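Long-range contact in ferredoxin--NADP reductase, apicoplast (Plasmodium falciparum, PDB 3JQQ), which transfers electrons between ferredoxin and NADP(H) through a bound FAD in the apicoplast, possibly serving the last step of isoprenoid precursor synthesis: residues B[260-271]-B[289-297]. The protein carries 1 engineered substitution. Sequence-based numbering, arbitrary orientation.
With A2P (adenosine-2'-5'-diphosphate), chain J.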
loop_
_atom_site.group_PDB
_atom_site.type_symbol
_atom_site.label_atom_id
_atom_site.label_comp_id
_atom_site.label_asym_id
_atom_site.label_seq_id
_atom_site.Cartn_x
_atom_site.Cartn_y
_atom_site.Cartn_z
ATOM N N GLN B 260 13.431 -8.084 5.531
ATOM C CA GLN B 260 14.408 -7.361 6.343
ATOM C C GLN B 260 14.901 -8.196 7.516
ATOM O O GLN B 260 16.046 -8.060 7.945
ATOM C CB GLN B 260 13.831 -6.054 6.898
ATOM C CG GLN B 260 12.770 -5.405 6.044
ATOM C CD GLN B 260 11.399 -5.984 6.300
ATOM O OE1 GLN B 260 10.759 -5.683 7.309
ATOM N NE2 GLN B 260 10.938 -6.814 5.383
ATOM N N ASP B 261 14.026 -9.034 8.053
ATOM C CA ASP B 261 14.350 -9.835 9.226
ATOM C C ASP B 261 15.341 -10.928 8.852
ATOM O O ASP B 261 16.236 -11.269 9.628
ATOM C CB ASP B 261 13.082 -10.444 9.828
ATOM C CG ASP B 261 12.096 -9.389 10.306
ATOM O OD1 ASP B 261 10.916 -9.447 9.900
ATOM O OD2 ASP B 261 12.500 -8.505 11.078
ATOM N N GLU B 262 15.166 -11.471 7.652
ATOM C CA GLU B 262 16.087 -12.448 7.099
ATOM C C GLU B 262 17.453 -11.794 6.973
ATOM O O GLU B 262 18.479 -12.375 7.343
ATOM C CB GLU B 262 15.605 -12.886 5.716
ATOM C CG GLU B 262 15.644 -14.384 5.479
ATOM C CD GLU B 262 16.990 -14.999 5.810
ATOM O OE1 GLU B 262 17.022 -15.966 6.600
ATOM O OE2 GLU B 262 18.011 -14.511 5.284
ATOM N N ILE B 263 17.452 -10.574 6.448
ATOM C CA ILE B 263 18.672 -9.806 6.282
ATOM C C ILE B 263 19.296 -9.474 7.630
ATOM O O ILE B 263 20.519 -9.543 7.787
ATOM C CB ILE B 263 18.414 -8.529 5.467
ATOM C CG1 ILE B 263 17.985 -8.885 4.046
ATOM C CG2 ILE B 263 19.658 -7.654 5.445
ATOM C CD1 ILE B 263 17.601 -7.688 3.199
ATOM N N TYR B 264 18.466 -9.128 8.610
ATOM C CA TYR B 264 18.978 -8.854 9.956
ATOM C C TYR B 264 19.512 -10.128 10.602
ATOM O O TYR B 264 20.428 -10.081 11.421
ATOM C CB TYR B 264 17.907 -8.208 10.844
ATOM C CG TYR B 264 18.477 -7.655 12.140
ATOM C CD1 TYR B 264 18.983 -6.361 12.196
ATOM C CD2 TYR B 264 18.517 -8.425 13.297
ATOM C CE1 TYR B 264 19.510 -5.850 13.373
ATOM C CE2 TYR B 264 19.040 -7.921 14.475
ATOM C CZ TYR B 264 19.535 -6.632 14.507
ATOM O OH TYR B 264 20.055 -6.126 15.678
ATOM N N LYS B 265 18.935 -11.265 10.224
ATOM C CA LYS B 265 19.396 -12.555 10.711
ATOM C C LYS B 265 20.839 -12.796 10.280
ATOM O O LYS B 265 21.649 -13.310 11.050
ATOM C CB LYS B 265 18.501 -13.672 10.174
ATOM C CG LYS B 265 18.621 -14.993 10.917
ATOM C CD LYS B 265 17.846 -16.089 10.201
ATOM C CE LYS B 265 17.459 -17.212 11.153
ATOM N NZ LYS B 265 18.643 -17.822 11.822
ATOM N N ARG B 266 21.160 -12.414 9.048
ATOM C CA ARG B 266 22.535 -12.486 8.568
ATOM C C ARG B 266 23.086 -11.104 8.227
ATOM O O ARG B 266 23.491 -10.851 7.092
ATOM C CB ARG B 266 22.675 -13.430 7.374
ATOM C CG ARG B 266 21.456 -13.531 6.467
ATOM C CD ARG B 266 21.749 -14.487 5.313
ATOM N NE ARG B 266 20.577 -15.253 4.894
ATOM C CZ ARG B 266 20.643 -16.406 4.234
ATOM N NH1 ARG B 266 21.822 -16.927 3.922
ATOM N NH2 ARG B 266 19.531 -17.042 3.891
ATOM N N LYS B 267 23.111 -10.217 9.218
ATOM C CA LYS B 267 23.521 -8.834 8.982
ATOM C C LYS B 267 25.022 -8.652 8.742
ATOM O O LYS B 267 25.422 -7.768 7.984
ATOM C CB LYS B 267 23.025 -7.906 10.100
ATOM C CG LYS B 267 23.688 -8.098 11.454
ATOM C CD LYS B 267 23.181 -7.054 12.443
ATOM C CE LYS B 267 23.881 -7.162 13.788
ATOM N NZ LYS B 267 23.561 -8.439 14.485
ATOM N N THR B 268 25.851 -9.481 9.371
ATOM C CA THR B 268 27.301 -9.374 9.185
ATOM C C THR B 268 27.724 -9.718 7.757
ATOM O O THR B 268 28.580 -9.049 7.176
ATOM C CB THR B 268 28.090 -10.242 10.194
ATOM O OG1 THR B 268 27.446 -11.513 10.345
ATOM C CG2 THR B 268 28.162 -9.554 11.549
ATOM N N GLU B 269 27.117 -10.760 7.197
ATOM C CA GLU B 269 27.392 -11.163 5.819
ATOM C C GLU B 269 26.875 -10.129 4.818
ATOM O O GLU B 269 27.511 -9.866 3.796
ATOM C CB GLU B 269 26.786 -12.539 5.529
ATOM C CG GLU B 269 27.615 -13.708 6.048
ATOM C CD GLU B 269 27.662 -13.788 7.561
ATOM O OE1 GLU B 269 26.721 -13.291 8.217
ATOM O OE2 GLU B 269 28.641 -14.350 8.095
ATOM N N PHE B 270 25.715 -9.552 5.117
ATOM C CA PHE B 270 25.151 -8.473 4.303
ATOM C C PHE B 270 26.085 -7.269 4.359
ATOM O O PHE B 270 26.381 -6.647 3.338
ATOM C CB PHE B 270 23.755 -8.106 4.814
ATOM C CG PHE B 270 23.141 -6.913 4.131
ATOM C CD1 PHE B 270 22.492 -7.046 2.915
ATOM C CD2 PHE B 270 23.193 -5.661 4.721
ATOM C CE1 PHE B 270 21.922 -5.950 2.294
ATOM C CE2 PHE B 270 22.624 -4.562 4.105
ATOM C CZ PHE B 270 21.987 -4.707 2.890
ATOM N N LEU B 271 26.556 -6.959 5.568
ATOM C CA LEU B 271 27.548 -5.908 5.766
ATOM C C LEU B 271 28.808 -6.175 4.951
ATOM O O LEU B 271 29.328 -5.280 4.285
ATOM C CB LEU B 271 27.903 -5.781 7.250
ATOM C CG LEU B 271 27.181 -4.697 8.052
ATOM C CD1 LEU B 271 27.166 -5.030 9.537
ATOM C CD2 LEU B 271 27.816 -3.334 7.802
ATOM N N ILE B 289 10.717 -2.129 4.675
ATOM C CA ILE B 289 12.038 -2.710 4.459
ATOM C C ILE B 289 13.158 -1.727 4.797
ATOM O O ILE B 289 14.137 -2.080 5.456
ATOM C CB ILE B 289 12.207 -3.160 2.994
ATOM C CG1 ILE B 289 11.200 -4.255 2.657
ATOM C CG2 ILE B 289 13.632 -3.627 2.738
ATOM C CD1 ILE B 289 11.021 -4.477 1.172
ATOM N N ARG B 290 12.991 -0.489 4.342
ATOM C CA ARG B 290 14.034 0.535 4.405
ATOM C C ARG B 290 14.800 0.645 5.725
ATOM O O ARG B 290 16.027 0.546 5.747
ATOM C CB ARG B 290 13.446 1.904 4.048
ATOM C CG ARG B 290 14.483 3.005 3.892
ATOM C CD ARG B 290 13.843 4.382 3.982
ATOM N NE ARG B 290 14.726 5.431 3.482
ATOM C CZ ARG B 290 14.578 6.725 3.751
ATOM N NH1 ARG B 290 13.583 7.135 4.527
ATOM N NH2 ARG B 290 15.430 7.609 3.248
ATOM N N TYR B 291 14.082 0.862 6.820
ATOM C CA TYR B 291 14.729 1.263 8.067
ATOM C C TYR B 291 15.538 0.159 8.747
ATOM O O TYR B 291 16.621 0.415 9.275
ATOM C CB TYR B 291 13.712 1.893 9.025
ATOM C CG TYR B 291 13.120 3.172 8.476
ATOM C CD1 TYR B 291 11.932 3.157 7.755
ATOM C CD2 TYR B 291 13.762 4.392 8.656
ATOM C CE1 TYR B 291 11.392 4.324 7.241
ATOM C CE2 TYR B 291 13.228 5.564 8.146
ATOM C CZ TYR B 291 12.043 5.524 7.439
ATOM O OH TYR B 291 11.506 6.685 6.929
ATOM N N LYS B 292 15.025 -1.065 8.716
ATOM C CA LYS B 292 15.734 -2.195 9.303
ATOM C C LYS B 292 17.058 -2.436 8.581
ATOM O O LYS B 292 18.091 -2.649 9.215
ATOM C CB LYS B 292 14.859 -3.451 9.261
ATOM C CG LYS B 292 15.117 -4.428 10.396
ATOM C CD LYS B 292 13.884 -5.270 10.675
ATOM C CE LYS B 292 13.920 -5.864 12.073
ATOM N NZ LYS B 292 12.628 -6.515 12.434
ATOM N N VAL B 293 17.025 -2.392 7.253
ATOM C CA VAL B 293 18.226 -2.603 6.451
ATOM C C VAL B 293 19.217 -1.454 6.611
ATOM O O VAL B 293 20.423 -1.675 6.726
ATOM C CB VAL B 293 17.891 -2.776 4.955
ATOM C CG1 VAL B 293 19.155 -2.691 4.112
ATOM C CG2 VAL B 293 17.171 -4.096 4.718
ATOM N N MET B 294 18.704 -0.242 6.608
ATOM C CA MET B 294 19.521 0.949 6.714
ATOM C C MET B 294 20.276 1.039 8.014
ATOM O O MET B 294 21.391 1.436 8.019
ATOM C CB MET B 294 18.686 2.197 6.504
ATOM C CG MET B 294 18.243 2.355 5.084
ATOM S SD MET B 294 19.612 2.449 3.956
ATOM C CE MET B 294 19.797 4.201 3.778
ATOM N N ASP B 295 19.645 0.633 9.093
ATOM C CA ASP B 295 20.224 0.690 10.404
ATOM C C ASP B 295 21.460 -0.137 10.549
ATOM O O ASP B 295 22.413 0.278 11.127
ATOM C CB ASP B 295 19.200 0.292 11.449
ATOM C CG ASP B 295 18.515 1.483 12.041
ATOM O OD1 ASP B 295 19.233 2.331 12.608
ATOM O OD2 ASP B 295 17.265 1.596 11.947
ATOM N N ILE B 296 21.454 -1.315 9.999
ATOM C CA ILE B 296 22.616 -2.190 10.057
ATOM C C ILE B 296 23.774 -1.520 9.329
ATOM O O ILE B 296 24.914 -1.547 9.792
ATOM C CB ILE B 296 22.330 -3.556 9.409
ATOM C CG1 ILE B 296 21.134 -4.227 10.086
ATOM C CG2 ILE B 296 23.560 -4.448 9.484
ATOM C CD1 ILE B 296 20.785 -5.581 9.507
ATOM N N LEU B 297 23.467 -0.910 8.189
ATOM C CA LEU B 297 24.458 -0.176 7.415
ATOM C C LEU B 297 24.972 1.023 8.205
ATOM O O LEU B 297 26.163 1.331 8.183
ATOM C CB LEU B 297 23.865 0.285 6.083
ATOM C CG LEU B 297 23.356 -0.814 5.150
ATOM C CD1 LEU B 297 22.722 -0.214 3.905
ATOM C CD2 LEU B 297 24.483 -1.767 4.777
HETATM P P1 A2P J . 2.048 -10.885 3.887
HETATM O O1P A2P J . 2.200 -10.806 5.386
HETATM O O2P A2P J . 1.276 -9.734 3.288
HETATM O O3P A2P J . 1.642 -12.248 3.379
HETATM P P2 A2P J . 2.211 -8.079 -1.721
HETATM O O4P A2P J . 3.095 -7.412 -2.747
HETATM O O5P A2P J . 1.310 -7.134 -0.958
HETATM O O6P A2P J . 1.536 -9.336 -2.216
HETATM O "O5'" A2P J . 3.245 -8.608 -0.606
HETATM C "C5'" A2P J . 4.505 -9.148 -0.998
HETATM C "C4'" A2P J . 5.170 -9.802 0.206
HETATM O "O4'" A2P J . 5.623 -8.794 1.118
HETATM C "C3'" A2P J . 4.193 -10.681 0.974
HETATM O "O3'" A2P J . 4.873 -11.880 1.359
HETATM C "C2'" A2P J . 3.852 -9.882 2.214
HETATM O "O2'" A2P J . 3.550 -10.711 3.333
HETATM C "C1'" A2P J . 5.176 -9.169 2.424
HETATM N N9 A2P J . 5.068 -8.059 3.403
HETATM C C8 A2P J . 3.936 -7.591 3.965
HETATM N N7 A2P J . 4.207 -6.585 4.837
HETATM C C5 A2P J . 5.543 -6.408 4.844
HETATM C C6 A2P J . 6.505 -5.517 5.536
HETATM N N6 A2P J . 6.084 -4.584 6.421
HETATM N N1 A2P J . 7.820 -5.662 5.255
HETATM C C2 A2P J . 8.260 -6.581 4.376
HETATM N N3 A2P J . 7.444 -7.420 3.715
HETATM C C4 A2P J . 6.104 -7.384 3.903
#
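Ile296 packs against Tyr264, Lys267 and Leu271, and its neighbour Leu297 against Phe270, in the NAD-binding domain, a parallel sheet flanked by helices. Helices 259-265 and 289-298 run nearly parallel here, 16° apart over their short segments. The short segment 267-271 is inclined at 71° to 289-297. The tight part is a knob-into-hole fit. Ile296 sits among Ile263, Tyr264, Lys267 and Leu271. Its CG1 lies beside the backbone N (chi1 -57°), which sends the extended CD1 branch to Tyr264 CD1 and to Lys267 CB. The latter pair, at 3.3 Å, is tighter than usual contact. The CG2 branch meets Lys267 CB and Leu271 CD1. On the sheet side, Phe270 crosses Leu297 and Val293 at about a right angle. Its CE2 meets Leu297 CD2 at 3.4 Å, and Val293 CG1 reaches its CZ. Phe270, Val293 and Leu297 all also touch Leu281 of strand 280-285.

The more open side is the rim. Tyr264 and Lys267 are partly exposed, and Lys267 CD lies over the rim of one Tyr264 ring face. The polar end is buried. Lys292 stretches past Gln260 CB, and its NZ forms a salt bridge with Asp261 OD2, modelled too short to be taken literally. Thr255 of the second subunit also accepts a hydrogen bond from Lys292 NZ. Gln260 belongs to the adenosine-2'-5'-diphosphate pocket. Its chain bends, and its CG packs on Ile289 CA at 3.2 Å.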